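Local coordinates for protein DNA-dependent metalloprotease WSS1 homolog 2 (Schizosaccharomyces pombe, PDB 5JIG) that probably acts as a DNA-dependent zinc metalloendopeptidase that cuts proteins bound or cross-linked to DNA, helping to repair DNA-protein crosslinks, at residues S2-F6 against I36-H40; V10-Y14 against S48-P52; Y14-A20 against L77-D83; I96-T100 against F111-F115. All blocks are in the same frame, centred on the assembly; numbering follows the deposited sequence.

Contact 1: S2-F6 against I36-H40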
loop_
_atom_site.group_PDB
_atom_site.type_symbol
_atom_site.label_atom_id
_atom_site.label_comp_id
_atom_site.label_asym_id
_atom_site.label_seq_id
_atom_site.Cartn_x
_atom_site.Cartn_y
_atom_site.Cartn_z
ATOM N N SER A 2 -11.055 -12.517 -3.977
ATOM C CA SER A 2 -11.639 -11.677 -2.964
ATOM C C SER A 2 -12.034 -10.271 -3.431
ATOM O O SER A 2 -11.320 -9.698 -4.233
ATOM C CB SER A 2 -10.502 -11.467 -1.917
ATOM O OG SER A 2 -10.941 -10.749 -0.950
ATOM N N ILE A 3 -13.091 -9.686 -2.876
ATOM C CA ILE A 3 -13.412 -8.299 -3.111
ATOM C C ILE A 3 -12.501 -7.358 -2.322
ATOM O O ILE A 3 -12.532 -6.135 -2.552
ATOM C CB ILE A 3 -14.884 -7.944 -2.761
ATOM C CG1 ILE A 3 -15.201 -8.054 -1.286
ATOM C CG2 ILE A 3 -15.809 -8.766 -3.624
ATOM C CD1 ILE A 3 -16.594 -7.626 -0.903
ATOM N N TYR A 4 -11.723 -7.904 -1.366
ATOM C CA TYR A 4 -10.893 -7.112 -0.500
ATOM C C TYR A 4 -9.525 -6.927 -1.156
ATOM O O TYR A 4 -8.553 -7.619 -0.842
ATOM C CB TYR A 4 -10.811 -7.749 0.901
ATOM C CG TYR A 4 -12.208 -7.943 1.487
ATOM C CD1 TYR A 4 -12.637 -9.174 1.915
ATOM C CD2 TYR A 4 -13.043 -6.849 1.660
ATOM C CE1 TYR A 4 -13.920 -9.363 2.447
ATOM C CE2 TYR A 4 -14.313 -7.033 2.187
ATOM C CZ TYR A 4 -14.721 -8.253 2.591
ATOM O OH TYR A 4 -15.993 -8.394 3.135
ATOM N N THR A 5 -9.493 -5.968 -2.045
ATOM C CA THR A 5 -8.333 -5.696 -2.879
ATOM C C THR A 5 -8.353 -4.220 -3.293
ATOM O O THR A 5 -9.178 -3.444 -2.850
ATOM C CB THR A 5 -8.338 -6.662 -4.072
ATOM O OG1 THR A 5 -7.056 -6.583 -4.724
ATOM C CG2 THR A 5 -9.466 -6.388 -5.039
ATOM N N PHE A 6 -7.399 -3.874 -4.172
ATOM C CA PHE A 6 -7.312 -2.557 -4.805
ATOM C C PHE A 6 -7.968 -2.695 -6.198
ATOM O O PHE A 6 -7.485 -3.464 -7.009
ATOM C CB PHE A 6 -5.866 -2.125 -4.951
ATOM C CG PHE A 6 -5.139 -2.053 -3.633
ATOM C CD1 PHE A 6 -4.364 -3.109 -3.224
ATOM C CD2 PHE A 6 -5.288 -0.982 -2.792
ATOM C CE1 PHE A 6 -3.708 -3.075 -1.992
ATOM C CE2 PHE A 6 -4.625 -0.930 -1.572
ATOM C CZ PHE A 6 -3.864 -1.998 -1.161
ATOM N N ILE A 36 -4.136 -9.266 5.132
ATOM C CA ILE A 36 -4.687 -8.256 5.986
ATOM C C ILE A 36 -5.929 -7.579 5.385
ATOM O O ILE A 36 -6.836 -7.187 6.144
ATOM C CB ILE A 36 -3.651 -7.231 6.472
ATOM C CG1 ILE A 36 -3.009 -6.461 5.341
ATOM C CG2 ILE A 36 -2.648 -7.938 7.356
ATOM C CD1 ILE A 36 -2.108 -5.322 5.792
ATOM N N MET A 37 -5.974 -7.392 4.073
ATOM C CA MET A 37 -7.184 -6.811 3.477
ATOM C C MET A 37 -8.380 -7.749 3.652
ATOM O O MET A 37 -9.492 -7.285 3.915
ATOM C CB MET A 37 -6.926 -6.395 2.071
ATOM C CG MET A 37 -5.887 -5.266 2.079
ATOM S SD MET A 37 -5.485 -4.610 0.406
ATOM C CE MET A 37 -6.996 -3.695 0.030
ATOM N N ASP A 38 -8.136 -9.059 3.545
ATOM C CA ASP A 38 -9.201 -10.032 3.807
ATOM C C ASP A 38 -9.567 -9.994 5.290
ATOM O O ASP A 38 -10.761 -9.941 5.632
ATOM C CB ASP A 38 -8.737 -11.425 3.393
ATOM C CG ASP A 38 -8.795 -11.634 1.920
ATOM O OD1 ASP A 38 -8.084 -12.524 1.433
ATOM O OD2 ASP A 38 -9.740 -11.089 1.258
ATOM N N SER A 39 -8.587 -10.043 6.189
ATOM C CA SER A 39 -8.895 -10.118 7.634
ATOM C C SER A 39 -9.648 -8.912 8.121
ATOM O O SER A 39 -10.542 -9.007 8.960
ATOM C CB SER A 39 -7.591 -10.303 8.439
ATOM O OG SER A 39 -6.981 -11.535 8.107
ATOM N N HIS A 40 -9.271 -7.729 7.605
ATOM C CA HIS A 40 -9.861 -6.489 8.021
ATOM C C HIS A 40 -10.982 -5.986 7.090
ATOM O O HIS A 40 -11.536 -4.936 7.320
ATOM C CB HIS A 40 -8.816 -5.401 8.301
ATOM C CG HIS A 40 -9.070 -4.610 9.502
ATOM N ND1 HIS A 40 -10.242 -3.933 9.679
ATOM C CD2 HIS A 40 -8.368 -4.399 10.637
ATOM C CE1 HIS A 40 -10.243 -3.299 10.848
ATOM N NE2 HIS A 40 -9.099 -3.560 11.465
#

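Contact 2: V10-Y14 against S48-P52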
loop_
_atom_site.group_PDB
_atom_site.type_symbol
_atom_site.label_atom_id
_atom_site.label_comp_id
_atom_site.label_asym_id
_atom_site.label_seq_id
_atom_site.Cartn_x
_atom_site.Cartn_y
_atom_site.Cartn_z
ATOM N N VAL A 10 -3.067 2.978 -10.739
ATOM C CA VAL A 10 -2.695 4.122 -11.586
ATOM C C VAL A 10 -1.251 4.490 -11.352
ATOM O O VAL A 10 -0.823 4.564 -10.208
ATOM C CB VAL A 10 -3.602 5.353 -11.330
ATOM C CG1 VAL A 10 -3.049 6.641 -11.967
ATOM C CG2 VAL A 10 -5.002 5.131 -11.906
ATOM N N VAL A 11 -0.510 4.707 -12.440
ATOM C CA VAL A 11 0.869 5.157 -12.362
ATOM C C VAL A 11 0.999 6.457 -13.114
ATOM O O VAL A 11 0.165 6.878 -13.946
ATOM C CB VAL A 11 1.854 4.115 -12.920
ATOM C CG1 VAL A 11 1.821 2.894 -12.054
ATOM C CG2 VAL A 11 1.581 3.819 -14.392
ATOM N N LEU A 12 2.093 7.163 -12.792
ATOM C CA LEU A 12 2.389 8.456 -13.391
ATOM C C LEU A 12 3.098 8.327 -14.709
ATOM O O LEU A 12 3.677 7.329 -15.065
ATOM C CB LEU A 12 3.154 9.251 -12.392
ATOM C CG LEU A 12 2.298 9.454 -11.111
ATOM C CD1 LEU A 12 3.050 10.261 -10.177
ATOM C CD2 LEU A 12 0.923 10.165 -11.329
ATOM N N ASP A 13 3.092 9.459 -15.429
ATOM C CA ASP A 13 3.713 9.564 -16.726
ATOM C C ASP A 13 5.178 9.912 -16.615
ATOM O O ASP A 13 5.589 11.036 -16.940
ATOM C CB ASP A 13 2.971 10.562 -17.555
ATOM C CG ASP A 13 3.402 10.623 -18.972
ATOM O OD1 ASP A 13 3.147 11.693 -19.652
ATOM O OD2 ASP A 13 3.952 9.589 -19.447
ATOM N N TYR A 14 5.961 8.968 -16.140
ATOM C CA TYR A 14 7.394 9.074 -15.996
ATOM C C TYR A 14 8.030 7.891 -16.774
ATOM O O TYR A 14 7.382 6.912 -17.093
ATOM C CB TYR A 14 7.833 8.987 -14.514
ATOM C CG TYR A 14 7.611 10.257 -13.754
ATOM C CD1 TYR A 14 8.346 11.407 -14.045
ATOM C CD2 TYR A 14 6.609 10.377 -12.792
ATOM C CE1 TYR A 14 8.155 12.576 -13.433
ATOM C CE2 TYR A 14 6.388 11.530 -12.149
ATOM C CZ TYR A 14 7.124 12.653 -12.436
ATOM O OH TYR A 14 6.901 13.823 -11.756
ATOM N N SER A 48 -2.637 4.374 -6.265
ATOM C CA SER A 48 -1.879 5.155 -7.230
ATOM C C SER A 48 -0.452 5.372 -6.767
ATOM O O SER A 48 -0.135 5.385 -5.577
ATOM C CB SER A 48 -2.451 6.541 -7.456
ATOM O OG SER A 48 -3.811 6.523 -7.965
ATOM N N GLU A 49 0.386 5.627 -7.754
ATOM C CA GLU A 49 1.732 6.149 -7.505
ATOM C C GLU A 49 1.657 7.606 -7.194
ATOM O O GLU A 49 1.055 8.406 -7.917
ATOM C CB GLU A 49 2.528 5.966 -8.808
ATOM C CG GLU A 49 3.937 6.478 -8.670
ATOM C CD GLU A 49 4.767 6.364 -9.947
ATOM O OE1 GLU A 49 5.987 6.537 -9.829
ATOM O OE2 GLU A 49 4.159 6.094 -11.015
ATOM N N MET A 50 2.291 7.986 -6.075
ATOM C CA MET A 50 2.400 9.306 -5.594
ATOM C C MET A 50 3.518 10.018 -6.381
ATOM O O MET A 50 4.586 9.457 -6.653
ATOM C CB MET A 50 2.748 9.298 -4.117
ATOM C CG MET A 50 2.645 10.538 -3.328
ATOM S SD MET A 50 2.935 10.137 -1.565
ATOM C CE MET A 50 3.032 11.822 -0.933
ATOM N N ASP A 51 3.312 11.279 -6.698
ATOM C CA ASP A 51 4.311 12.030 -7.454
ATOM C C ASP A 51 5.598 12.064 -6.623
ATOM O O ASP A 51 5.555 12.366 -5.423
ATOM C CB ASP A 51 3.733 13.343 -7.856
ATOM C CG ASP A 51 4.645 14.128 -8.882
ATOM O OD1 ASP A 51 4.460 15.332 -8.959
ATOM O OD2 ASP A 51 5.536 13.648 -9.553
ATOM N N PRO A 52 6.789 11.833 -7.234
ATOM C CA PRO A 52 8.012 11.971 -6.434
ATOM C C PRO A 52 8.434 13.436 -6.315
ATOM O O PRO A 52 8.010 14.291 -7.166
ATOM C CB PRO A 52 9.040 11.204 -7.237
ATOM C CG PRO A 52 8.545 11.165 -8.613
ATOM C CD PRO A 52 7.037 11.118 -8.480
HETATM O O HOH W 1 5.327 5.816 -13.405
#

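Contact 3: Y14-A20 against L77-D83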
loop_
_atom_site.group_PDB
_atom_site.type_symbol
_atom_site.label_atom_id
_atom_site.label_comp_id
_atom_site.label_asym_id
_atom_site.label_seq_id
_atom_site.Cartn_x
_atom_site.Cartn_y
_atom_site.Cartn_z
ATOM N N TYR A 14 5.961 8.968 -16.140
ATOM C CA TYR A 14 7.394 9.074 -15.996
ATOM C C TYR A 14 8.030 7.891 -16.774
ATOM O O TYR A 14 7.382 6.912 -17.093
ATOM C CB TYR A 14 7.833 8.987 -14.514
ATOM C CG TYR A 14 7.611 10.257 -13.754
ATOM C CD1 TYR A 14 8.346 11.407 -14.045
ATOM C CD2 TYR A 14 6.609 10.377 -12.792
ATOM C CE1 TYR A 14 8.155 12.576 -13.433
ATOM C CE2 TYR A 14 6.388 11.530 -12.149
ATOM C CZ TYR A 14 7.124 12.653 -12.436
ATOM O OH TYR A 14 6.901 13.823 -11.756
ATOM N N PRO A 15 9.334 8.030 -17.111
ATOM C CA PRO A 15 10.067 6.936 -17.723
ATOM C C PRO A 15 9.911 5.641 -16.900
ATOM O O PRO A 15 9.896 5.692 -15.656
ATOM C CB PRO A 15 11.525 7.448 -17.716
ATOM C CG PRO A 15 11.354 8.906 -17.783
ATOM C CD PRO A 15 10.197 9.187 -16.866
ATOM N N HIS A 16 9.814 4.516 -17.573
ATOM C CA HIS A 16 9.676 3.211 -16.913
ATOM C C HIS A 16 8.398 3.092 -16.097
ATOM O O HIS A 16 8.350 2.379 -15.095
ATOM C CB HIS A 16 10.875 2.868 -16.081
ATOM C CG HIS A 16 12.167 3.223 -16.758
ATOM N ND1 HIS A 16 12.825 4.397 -16.519
ATOM C CD2 HIS A 16 12.857 2.620 -17.758
ATOM C CE1 HIS A 16 13.889 4.483 -17.302
ATOM N NE2 HIS A 16 13.927 3.420 -18.069
ATOM N N LYS A 17 7.346 3.714 -16.568
ATOM C CA LYS A 17 6.063 3.578 -15.876
ATOM C C LYS A 17 5.595 2.124 -15.922
ATOM O O LYS A 17 4.842 1.712 -15.056
ATOM C CB LYS A 17 5.008 4.531 -16.417
ATOM C CG LYS A 17 4.699 4.329 -17.858
ATOM C CD LYS A 17 3.719 5.380 -18.358
ATOM C CE LYS A 17 2.327 5.233 -17.931
ATOM N NZ LYS A 17 1.486 6.294 -18.540
ATOM N N ASP A 18 6.002 1.358 -16.943
ATOM C CA ASP A 18 5.600 -0.074 -16.923
ATOM C C ASP A 18 6.174 -0.857 -15.592
ATOM O O ASP A 18 5.585 -1.721 -14.981
ATOM C CB ASP A 18 5.988 -0.804 -18.197
ATOM C CG ASP A 18 5.067 -0.448 -19.419
ATOM O OD1 ASP A 18 4.048 0.248 -19.267
ATOM O OD2 ASP A 18 5.428 -0.826 -20.558
ATOM N N ARG A 19 7.351 -0.417 -15.200
ATOM C CA ARG A 19 8.013 -0.883 -13.968
ATOM C C ARG A 19 7.260 -0.393 -12.718
ATOM O O ARG A 19 7.036 -1.144 -11.771
ATOM C CB ARG A 19 9.436 -0.451 -13.961
ATOM C CG ARG A 19 10.229 -0.968 -12.838
ATOM C CD ARG A 19 11.707 -0.609 -13.089
ATOM N NE ARG A 19 12.447 -0.774 -11.897
ATOM C CZ ARG A 19 13.665 -0.302 -11.638
ATOM N NH1 ARG A 19 14.121 -0.540 -10.418
ATOM N NH2 ARG A 19 14.389 0.445 -12.537
ATOM N N ALA A 20 6.823 0.866 -12.717
ATOM C CA ALA A 20 6.004 1.375 -11.620
ATOM C C ALA A 20 4.709 0.567 -11.538
ATOM O O ALA A 20 4.239 0.259 -10.430
ATOM C CB ALA A 20 5.676 2.839 -11.809
ATOM N N LEU A 77 6.720 5.570 -5.075
ATOM C CA LEU A 77 7.490 4.406 -5.509
ATOM C C LEU A 77 8.917 4.792 -5.859
ATOM O O LEU A 77 9.802 3.916 -5.824
ATOM C CB LEU A 77 6.831 3.781 -6.714
ATOM C CG LEU A 77 5.401 3.304 -6.502
ATOM C CD1 LEU A 77 4.887 2.723 -7.835
ATOM C CD2 LEU A 77 5.283 2.273 -5.376
ATOM N N ARG A 78 9.132 6.048 -6.277
ATOM C CA ARG A 78 10.354 6.462 -6.925
ATOM C C ARG A 78 11.234 7.250 -6.023
ATOM O O ARG A 78 10.773 7.937 -5.090
ATOM C CB ARG A 78 10.019 7.301 -8.176
ATOM C CG ARG A 78 9.363 6.504 -9.282
ATOM C CD ARG A 78 8.929 7.394 -10.429
ATOM N NE ARG A 78 8.240 6.693 -11.470
ATOM C CZ ARG A 78 8.796 6.222 -12.607
ATOM N NH1 ARG A 78 8.067 5.603 -13.493
ATOM N NH2 ARG A 78 10.110 6.412 -12.805
ATOM N N THR A 79 12.533 7.153 -6.255
ATOM C CA THR A 79 13.541 7.986 -5.616
ATOM C C THR A 79 14.063 9.099 -6.518
ATOM O O THR A 79 14.832 9.953 -6.042
ATOM C CB THR A 79 14.763 7.144 -5.168
ATOM O OG1 THR A 79 15.294 6.516 -6.333
ATOM C CG2 THR A 79 14.386 6.070 -4.181
ATOM N N ASP A 80 13.748 9.093 -7.772
ATOM C CA ASP A 80 14.100 10.121 -8.776
ATOM C C ASP A 80 13.089 10.052 -9.892
ATOM O O ASP A 80 12.109 9.306 -9.784
ATOM C CB ASP A 80 15.586 9.935 -9.248
ATOM C CG ASP A 80 15.827 8.618 -9.900
ATOM O OD1 ASP A 80 16.878 7.995 -9.551
ATOM O OD2 ASP A 80 15.037 8.180 -10.743
ATOM N N ARG A 81 13.274 10.780 -10.974
ATOM C CA ARG A 81 12.309 10.870 -12.053
ATOM C C ARG A 81 12.740 10.136 -13.268
ATOM O O ARG A 81 12.222 10.416 -14.384
ATOM C CB ARG A 81 11.949 12.343 -12.331
ATOM C CG ARG A 81 11.040 12.893 -11.304
ATOM C CD ARG A 81 10.936 14.372 -11.346
ATOM N NE ARG A 81 12.220 14.896 -10.901
ATOM C CZ ARG A 81 12.547 16.167 -10.769
ATOM N NH1 ARG A 81 13.760 16.484 -10.319
ATOM N NH2 ARG A 81 11.697 17.128 -11.121
ATOM N N TYR A 82 13.596 9.121 -13.126
ATOM C CA TYR A 82 14.015 8.329 -14.264
ATOM C C TYR A 82 13.792 6.860 -13.975
ATOM O O TYR A 82 12.770 6.307 -14.368
ATOM C CB TYR A 82 15.432 8.711 -14.711
ATOM C CG TYR A 82 15.837 8.062 -16.011
ATOM C CD1 TYR A 82 15.256 8.445 -17.225
ATOM C CD2 TYR A 82 16.766 7.063 -16.056
ATOM C CE1 TYR A 82 15.628 7.825 -18.416
ATOM C CE2 TYR A 82 17.121 6.436 -17.221
ATOM C CZ TYR A 82 16.527 6.794 -18.409
ATOM O OH TYR A 82 16.838 6.219 -19.621
ATOM N N ASP A 83 14.706 6.209 -13.258
ATOM C CA ASP A 83 14.592 4.755 -12.991
ATOM C C ASP A 83 14.935 4.359 -11.551
ATOM O O ASP A 83 15.109 3.159 -11.315
ATOM C CB ASP A 83 15.411 3.915 -14.014
ATOM C CG ASP A 83 16.905 4.079 -13.909
ATOM O OD1 ASP A 83 17.598 3.331 -14.660
ATOM O OD2 ASP A 83 17.358 4.941 -13.116
#

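Contact 4: I96-T100 against F111-F115. With NI (nickel (II) ion), chain B.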
loop_
_atom_site.group_PDB
_atom_site.type_symbol
_atom_site.label_atom_id
_atom_site.label_comp_id
_atom_site.label_asym_id
_atom_site.label_seq_id
_atom_site.Cartn_x
_atom_site.Cartn_y
_atom_site.Cartn_z
ATOM N N ILE A 96 1.096 -0.620 4.525
ATOM C CA ILE A 96 0.416 -1.046 5.750
ATOM C C ILE A 96 0.060 0.144 6.620
ATOM O O ILE A 96 -1.029 0.172 7.197
ATOM C CB ILE A 96 1.249 -2.137 6.470
ATOM C CG1 ILE A 96 1.386 -3.363 5.568
ATOM C CG2 ILE A 96 0.641 -2.451 7.804
ATOM C CD1 ILE A 96 2.267 -4.469 6.090
ATOM N N HIS A 97 0.954 1.130 6.716
ATOM C CA HIS A 97 0.655 2.359 7.413
ATOM C C HIS A 97 -0.602 3.004 6.812
ATOM O O HIS A 97 -1.545 3.367 7.553
ATOM C CB HIS A 97 1.880 3.289 7.320
ATOM C CG HIS A 97 1.658 4.633 7.907
ATOM N ND1 HIS A 97 2.412 5.113 8.958
ATOM C CD2 HIS A 97 0.810 5.644 7.600
ATOM C CE1 HIS A 97 2.013 6.348 9.221
ATOM N NE2 HIS A 97 1.027 6.707 8.438
ATOM N N GLU A 98 -0.634 3.173 5.496
ATOM C CA GLU A 98 -1.800 3.789 4.884
ATOM C C GLU A 98 -3.072 2.971 5.110
ATOM O O GLU A 98 -4.132 3.566 5.380
ATOM C CB GLU A 98 -1.607 4.089 3.410
ATOM C CG GLU A 98 -0.355 4.892 3.046
ATOM C CD GLU A 98 -0.034 6.045 3.834
ATOM O OE1 GLU A 98 -0.929 6.616 4.477
ATOM O OE2 GLU A 98 1.177 6.413 3.786
ATOM N N LEU A 99 -3.007 1.674 5.030
ATOM C CA LEU A 99 -4.189 0.860 5.308
ATOM C C LEU A 99 -4.689 1.053 6.736
ATOM O O LEU A 99 -5.895 1.032 6.983
ATOM C CB LEU A 99 -3.893 -0.606 5.045
ATOM C CG LEU A 99 -3.782 -0.988 3.558
ATOM C CD1 LEU A 99 -3.212 -2.379 3.434
ATOM C CD2 LEU A 99 -5.137 -0.924 2.848
ATOM N N THR A 100 -3.764 1.228 7.694
ATOM C CA THR A 100 -4.140 1.454 9.071
ATOM C C THR A 100 -5.007 2.690 9.210
ATOM O O THR A 100 -5.913 2.770 10.048
ATOM C CB THR A 100 -2.858 1.548 9.944
ATOM O OG1 THR A 100 -2.070 0.387 9.809
ATOM C CG2 THR A 100 -3.207 1.636 11.410
ATOM N N PHE A 111 -3.616 3.467 16.541
ATOM C CA PHE A 111 -2.994 3.348 15.198
ATOM C C PHE A 111 -1.838 2.424 15.234
ATOM O O PHE A 111 -1.753 1.476 14.469
ATOM C CB PHE A 111 -2.618 4.752 14.699
ATOM C CG PHE A 111 -1.912 4.736 13.329
ATOM C CD1 PHE A 111 -2.596 4.996 12.156
ATOM C CD2 PHE A 111 -0.538 4.437 13.223
ATOM C CE1 PHE A 111 -1.959 4.871 10.918
ATOM C CE2 PHE A 111 0.093 4.315 11.998
ATOM C CZ PHE A 111 -0.631 4.529 10.858
ATOM N N TRP A 112 -0.858 2.680 16.157
ATOM C CA TRP A 112 0.351 1.886 16.111
ATOM C C TRP A 112 0.122 0.449 16.576
ATOM O O TRP A 112 0.795 -0.468 16.087
ATOM C CB TRP A 112 1.483 2.581 16.857
ATOM C CG TRP A 112 1.962 3.809 16.166
ATOM C CD1 TRP A 112 1.849 5.101 16.600
ATOM C CD2 TRP A 112 2.602 3.873 14.891
ATOM N NE1 TRP A 112 2.358 5.961 15.682
ATOM C CE2 TRP A 112 2.847 5.240 14.628
ATOM C CE3 TRP A 112 3.032 2.925 13.946
ATOM C CZ2 TRP A 112 3.487 5.655 13.464
ATOM C CZ3 TRP A 112 3.658 3.361 12.797
ATOM C CH2 TRP A 112 3.866 4.690 12.565
ATOM N N GLU A 113 -0.838 0.209 17.481
ATOM C CA GLU A 113 -1.169 -1.135 17.850
ATOM C C GLU A 113 -1.660 -1.944 16.611
ATOM O O GLU A 113 -1.190 -3.055 16.346
ATOM C CB GLU A 113 -2.225 -1.113 18.965
ATOM C CG GLU A 113 -2.709 -2.466 19.382
ATOM C CD GLU A 113 -3.841 -2.401 20.414
ATOM O OE1 GLU A 113 -3.714 -2.986 21.438
ATOM O OE2 GLU A 113 -4.829 -1.638 20.227
ATOM N N LEU A 114 -2.607 -1.366 15.892
ATOM C CA LEU A 114 -3.107 -2.030 14.710
ATOM C C LEU A 114 -2.008 -2.163 13.645
ATOM O O LEU A 114 -1.871 -3.211 13.058
ATOM C CB LEU A 114 -4.301 -1.282 14.140
ATOM C CG LEU A 114 -4.954 -2.013 12.938
ATOM C CD1 LEU A 114 -5.393 -3.400 13.198
ATOM C CD2 LEU A 114 -6.089 -1.151 12.373
ATOM N N PHE A 115 -1.194 -1.126 13.449
ATOM C CA PHE A 115 -0.090 -1.216 12.513
ATOM C C PHE A 115 0.815 -2.392 12.832
ATOM O O PHE A 115 1.229 -3.131 11.958
ATOM C CB PHE A 115 0.694 0.095 12.516
ATOM C CG PHE A 115 1.923 0.034 11.653
ATOM C CD1 PHE A 115 1.867 0.254 10.297
ATOM C CD2 PHE A 115 3.179 -0.230 12.195
ATOM C CE1 PHE A 115 2.992 0.195 9.506
ATOM C CE2 PHE A 115 4.303 -0.285 11.407
ATOM C CZ PHE A 115 4.210 -0.058 10.058
HETATM NI NI NI B . 0.065 8.533 8.298
HETATM O O HOH W 2 -0.727 10.468 7.866
HETATM O O HOH W 3 1.944 9.433 7.680
#

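Contact 1: S2-F6 against I36-H40
Ser2 OG is held from two sides: it donates to Asp38 OD2 on the helix at 2.5 Å, and it accepts from the backbone N of Tyr4 at 3.0 Å, an ST turn. The bond to Asp38 uses the syn lone pair of OD2, but that residue was refined in two conformations, so its shortness is doubtful. With alanine in place of Ser2, Asp38 OD2 would probably be left without this donor and the N-H of Tyr4 without its side-chain acceptor, freeing the turn to open. Tyr4 follows close on the helix, its CB 3.3 Å from Met37 O. The edge of its ring meets the same Asp38 OD2, 3.5 Å from CD1, while Ile3 CG1 lies over the centre of one face. Deeper in, Met37 runs straight to SD and then bends (chi3 72°), which swings CE over the Phe6 ring, 3.9 Å from its centroid and 14° off the normal. SD comes in obliquely, 3.4 Å from Phe6 CE1, and CE also reaches within 3.6 Å of Thr5 O. Phe6 in turn packs on Leu95 of helix 88-100 and on Val44 and Leu47 of strand 44-50. A CH-pi and Met-aromatic contact thus joins the chain entering strand 6-10 to helix 31-40, part of the helical crossover between parallel strands 6-10 and 44-50 of the WLM protease domain.

Contact 2: V10-Y14 against S48-P52
Glu49 and Leu12 form the tight part of this contact. Glu49 sends its chain out fully extended, with CG anti to the backbone N (chi1 180°), and OE2 takes the N-H of Leu12 at 2.9 Å. The bond is nearly straight at the hydrogen (171°), although the donor meets OE2 on the anti side and 33° out of the carboxylate plane. The other oxygen, OE1, is salt-bridged to Arg78, so both oxygens of this buried carboxylate are engaged. Beneath it, Leu12 turns CD1 onto the opposing backbone, 3.5 Å from Asp51 CA and equally near Glu49 O. Two residues earlier, Val10 O accepts from Glu49 N at 2.9 Å and also lies 3.2 Å from Ser48 CA, a CA-H...O contact. Val10 and Ser48 form a parallel beta bridge here, where outermost strand 6-10 runs beside strand 44-50; backbone bonds of Ser48 with Ile73 and Leu75 carry the sheet on to strand 72-76. Segment 10-14 has left the sheet after Val10 and makes an inverse gamma turn centred on Asp13. This side is more exposed and touched by solvent. A water donates both to Glu49 OE2 at 2.7 Å and to Leu12 O, linking two acceptors that cannot bond each other. Farther out, where Asp51 is exposed, Tyr14 is held by one hydrogen bond, OH to Asp51 OD2 at 2.6 Å on the syn side of the carboxylate, and by the touch of CE2 on Pro52 CD, 3.7 Å away. The residues directly after Pro52 are not modelled.

Contact 3: Y14-A20 against L77-D83
Arg78 starts with CG anti to its own carbonyl carbon (chi1 -68°) and runs extended to NE; a quarter turn at the last bond (chi4 -96°) then sets the guanidinium end-on to Pro15. Arg78 NH1 and NH2 both grip Pro15 O, at 2.8 and 2.9 Å. The carbonyl oxygen lies close to the guanidinium plane; NH2 approaches nearly in line with the C=O, whereas NH1 stands above the carbonyl plane. Tyr14 CB covers the centre of one guanidinium face, 3.5 Å from Arg78 CZ, which with the two bonds and the Glu49 bridge at NE leaves the group little freedom to rotate. The gripped carbonyl belongs to a type II beta turn, Tyr14 to Lys17, in which His16 takes the positive-phi position and also serves as N-cap residue of helix 17-29. His16 ND1 donates to Tyr82 O at 2.9 Å, nearly in the plane of the imidazole but well above that of the carbonyl. The same oxygen receives a weak bond from Arg78 NH2. His16 CE1 points at the face of Tyr82, 3.7 Å from Tyr82 CZ, in a T-shaped pair with planes at 90°. An Asx turn, Tyr82 N to Asp80 OD2 at 2.9 Å, shapes the loop just before this carbonyl. Arg81 lays CG 3.6 Å from Tyr14 CE1, and at the inner end Ala20 CB packs on Leu77 CD1, 4.1 Å away.

Contact 4: I96-T100 against F111-F115
The His97 ring carries Phe111 on one face: CZ stands over the centre of the imidazole, centroids 4.8 Å apart and planes at 61°, an edge-to-face pair. The Phe111 ring is covered by Thr100 CG2, 3.6 Å from its centroid and 21° off the normal, while Phe111 CD2 sits over the Trp112 indole. Phe115 presents its edge to the other helix, CE1 3.6 Å from His97 N, and takes Trp112 CZ3 on a face. The OG1 bond of Thr100 to Ile96 O (2.8 Å), on the opposite face of that carbonyl from the backbone N-H, probably fixes the rotation that puts CG2 over Phe111. No hydrogen bond joins segments 96-100 and 111-115, whose local axes run 129° apart. Putting alanine at Phe111 would probably uncover the imidazole face, leaving the metal bond to do more to hold the His97 ring, and open a gap beside Thr100. His97 NE2 binds nickel at 2.1 Å, with two waters, His101 and His107 among its further ligands, at the site that holds the catalytic zinc. Phe111 and Trp112 of helix 109-122 form a second shell that probably helps to orient this metal ligand, beside Glu98, the predicted catalytic residue.

Contacts 2 and 3 lie together, centres about 8 Å apart, at one end of the domain; they share Tyr14 and are tied by the Glu49-Arg78 salt bridge. Contacts 1 and 4 sit on the other side of the chain's centre, their centres about 15 Å apart, and touch where Ile36 and Met37 of helix 31-40 pack on Ile96 and Leu99 of helix 88-100. Along the chain, contacts 1, 2 and 3 interlock, their segments alternating, and all close before contact 4 opens. Contact 1 lies where the chain enters strand 6-10 and contact 2 where it leaves, centres about 23 Å apart. Only contact 4 includes a metal ligand; the others join strands, helices and loops of the same domain.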